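Local coordinates for protein Cry37AA1 (PDB 4RHZ) that probably acts as the smaller, calcium-binding, C2-like partner of Cry23Aa1 in a two-component Bacillus thuringiensis toxin, at residues B[109-112]-B[113-117]. Residues are numbered along the deposited sequence; the frame is centred on the assembly and turned at random.
Sequences DGDE and KGSYV. With CA (calcium ion), chain D.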
loop_
_atom_site.group_PDB
_atom_site.type_symbol
_atom_site.label_atom_id
_atom_site.label_comp_id
_atom_site.label_asym_id
_atom_site.label_seq_id
_atom_site.Cartn_x
_atom_site.Cartn_y
_atom_site.Cartn_z
ATOM N N ASP B 109 -4.454 -2.825 -18.146
ATOM C CA ASP B 109 -3.263 -3.596 -18.491
ATOM C C ASP B 109 -2.899 -3.563 -19.948
ATOM O O ASP B 109 -3.772 -3.561 -20.839
ATOM C CB ASP B 109 -3.363 -5.106 -18.024
ATOM C CG ASP B 109 -3.736 -5.211 -16.577
ATOM O OD1 ASP B 109 -4.891 -5.664 -16.235
ATOM O OD2 ASP B 109 -2.900 -4.730 -15.760
ATOM N N GLY B 110 -1.594 -3.639 -20.200
ATOM C CA GLY B 110 -1.079 -3.587 -21.591
ATOM C C GLY B 110 -0.615 -4.952 -22.013
ATOM O O GLY B 110 -1.053 -5.963 -21.462
ATOM N N ASP B 111 0.286 -5.004 -22.989
ATOM C CA ASP B 111 0.674 -6.275 -23.546
ATOM C C ASP B 111 1.872 -6.852 -22.817
ATOM O O ASP B 111 2.360 -7.963 -23.173
ATOM C CB ASP B 111 0.873 -6.202 -25.087
ATOM C CG ASP B 111 1.952 -5.174 -25.496
ATOM O OD1 ASP B 111 2.545 -4.521 -24.600
ATOM O OD2 ASP B 111 2.219 -5.055 -26.711
ATOM N N GLU B 112 2.288 -6.184 -21.757
ATOM C CA GLU B 112 3.421 -6.682 -20.928
ATOM C C GLU B 112 3.185 -6.181 -19.540
ATOM O O GLU B 112 2.436 -5.176 -19.382
ATOM C CB GLU B 112 4.795 -6.101 -21.361
ATOM C CG GLU B 112 5.184 -6.388 -22.780
ATOM C CD GLU B 112 6.687 -6.001 -23.072
ATOM O OE1 GLU B 112 6.914 -5.265 -24.020
ATOM O OE2 GLU B 112 7.623 -6.432 -22.361
ATOM N N LYS B 113 3.814 -6.832 -18.548
ATOM C CA LYS B 113 3.570 -6.402 -17.167
ATOM C C LYS B 113 4.025 -4.990 -16.866
ATOM O O LYS B 113 3.507 -4.393 -15.918
ATOM C CB LYS B 113 4.173 -7.339 -16.108
ATOM C CG LYS B 113 5.682 -7.493 -16.179
ATOM C CD LYS B 113 6.171 -8.581 -15.140
ATOM C CE LYS B 113 7.642 -8.991 -15.436
ATOM N NZ LYS B 113 8.036 -10.305 -14.795
ATOM N N GLY B 114 5.010 -4.484 -17.605
ATOM C CA GLY B 114 5.526 -3.133 -17.340
ATOM C C GLY B 114 4.982 -2.038 -18.295
ATOM O O GLY B 114 5.410 -0.871 -18.215
ATOM N N SER B 115 4.025 -2.421 -19.176
ATOM C CA SER B 115 3.239 -1.494 -19.992
ATOM C C SER B 115 1.761 -1.490 -19.502
ATOM O O SER B 115 1.024 -2.515 -19.635
ATOM C CB SER B 115 3.296 -1.927 -21.455
ATOM O OG SER B 115 4.625 -2.089 -21.920
ATOM N N TYR B 116 1.315 -0.356 -18.943
ATOM C CA TYR B 116 -0.025 -0.253 -18.376
ATOM C C TYR B 116 -0.351 1.180 -18.062
ATOM O O TYR B 116 0.534 2.016 -18.165
ATOM C CB TYR B 116 -0.105 -1.073 -17.088
ATOM C CG TYR B 116 0.788 -0.630 -15.930
ATOM C CD1 TYR B 116 0.302 0.159 -14.892
ATOM C CD2 TYR B 116 2.098 -1.113 -15.812
ATOM C CE1 TYR B 116 1.158 0.528 -13.782
ATOM C CE2 TYR B 116 2.957 -0.744 -14.695
ATOM C CZ TYR B 116 2.498 0.069 -13.745
ATOM O OH TYR B 116 3.312 0.345 -12.684
ATOM N N VAL B 117 -1.586 1.464 -17.605
ATOM C CA VAL B 117 -1.981 2.821 -17.251
ATOM C C VAL B 117 -2.716 2.779 -15.941
ATOM O O VAL B 117 -3.390 1.764 -15.694
ATOM C CB VAL B 117 -2.969 3.359 -18.314
ATOM C CG1 VAL B 117 -3.481 4.708 -17.948
ATOM C CG2 VAL B 117 -2.297 3.445 -19.671
HETATM CA CA CA D . 6.269 -3.704 -25.822
HETATM O O HOH W 1 4.488 -2.926 -24.311
HETATM O O HOH W 2 5.170 -4.854 -27.067
HETATM O O HOH W 3 7.296 -1.761 -24.364
#
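From Glu112, Lys113 and Gly114 carry the chain through a type I turn to Ser115, whose backbone N bonds back to the carbonyl O of Glu112. The side chain of Lys113 leads away from the hairpin, while its carbonyl oxygen is hydrogen-bonded to Arg107. Gly114 fills the next corner, and at Ser115 the turn closes: Ser115 N donates to Glu112 O over 3.2 Å, approaching from above the carbonyl plane, 66° out of it. Ser115 lies on the same face of the hairpin as Glu112 and reaches the calcium ion through a bound water. Its OG, beside the backbone N and anti to the carbonyl carbon (chi1 -53°), accepts a hydrogen bond from this water, which also donates to Asp111 OD1. The water O is 2.5 Å from both Ser115 OG and Asp111 OD1; these distances are short, so its exact position is uncertain. Asn14 is a further partner of the hydroxyl. Asp111 OD2 takes a bond from a second water ligand, so the aspartate belongs to the second shell, with Asp111 OD1 4.0 Å from the calcium ion. Glu112 reaches the ion directly, Glu112 OE1 lying 2.5 Å from the calcium at the end of an extended chain, and Asp89 supplies another carboxylate ligand. Tyr116 pairs with Asp109 across a non-hydrogen-bonded position, Tyr116 CB 4.3 Å from Asp109 CA on the face that carries both side chains. The tyrosine ring turns outward, stacks on Tyr13 and makes a cation-pi contact with Arg107, which also forms a salt bridge with Asp109. The arrangement is a beta hairpin joining strands 105-110 and 115-125, whose end, from Asp111 to Ser115, gives one direct carboxylate and two water-holding side chains to a calcium site at one end of the C2-type beta sandwich, as in C2 domains, where calcium binds at the loops.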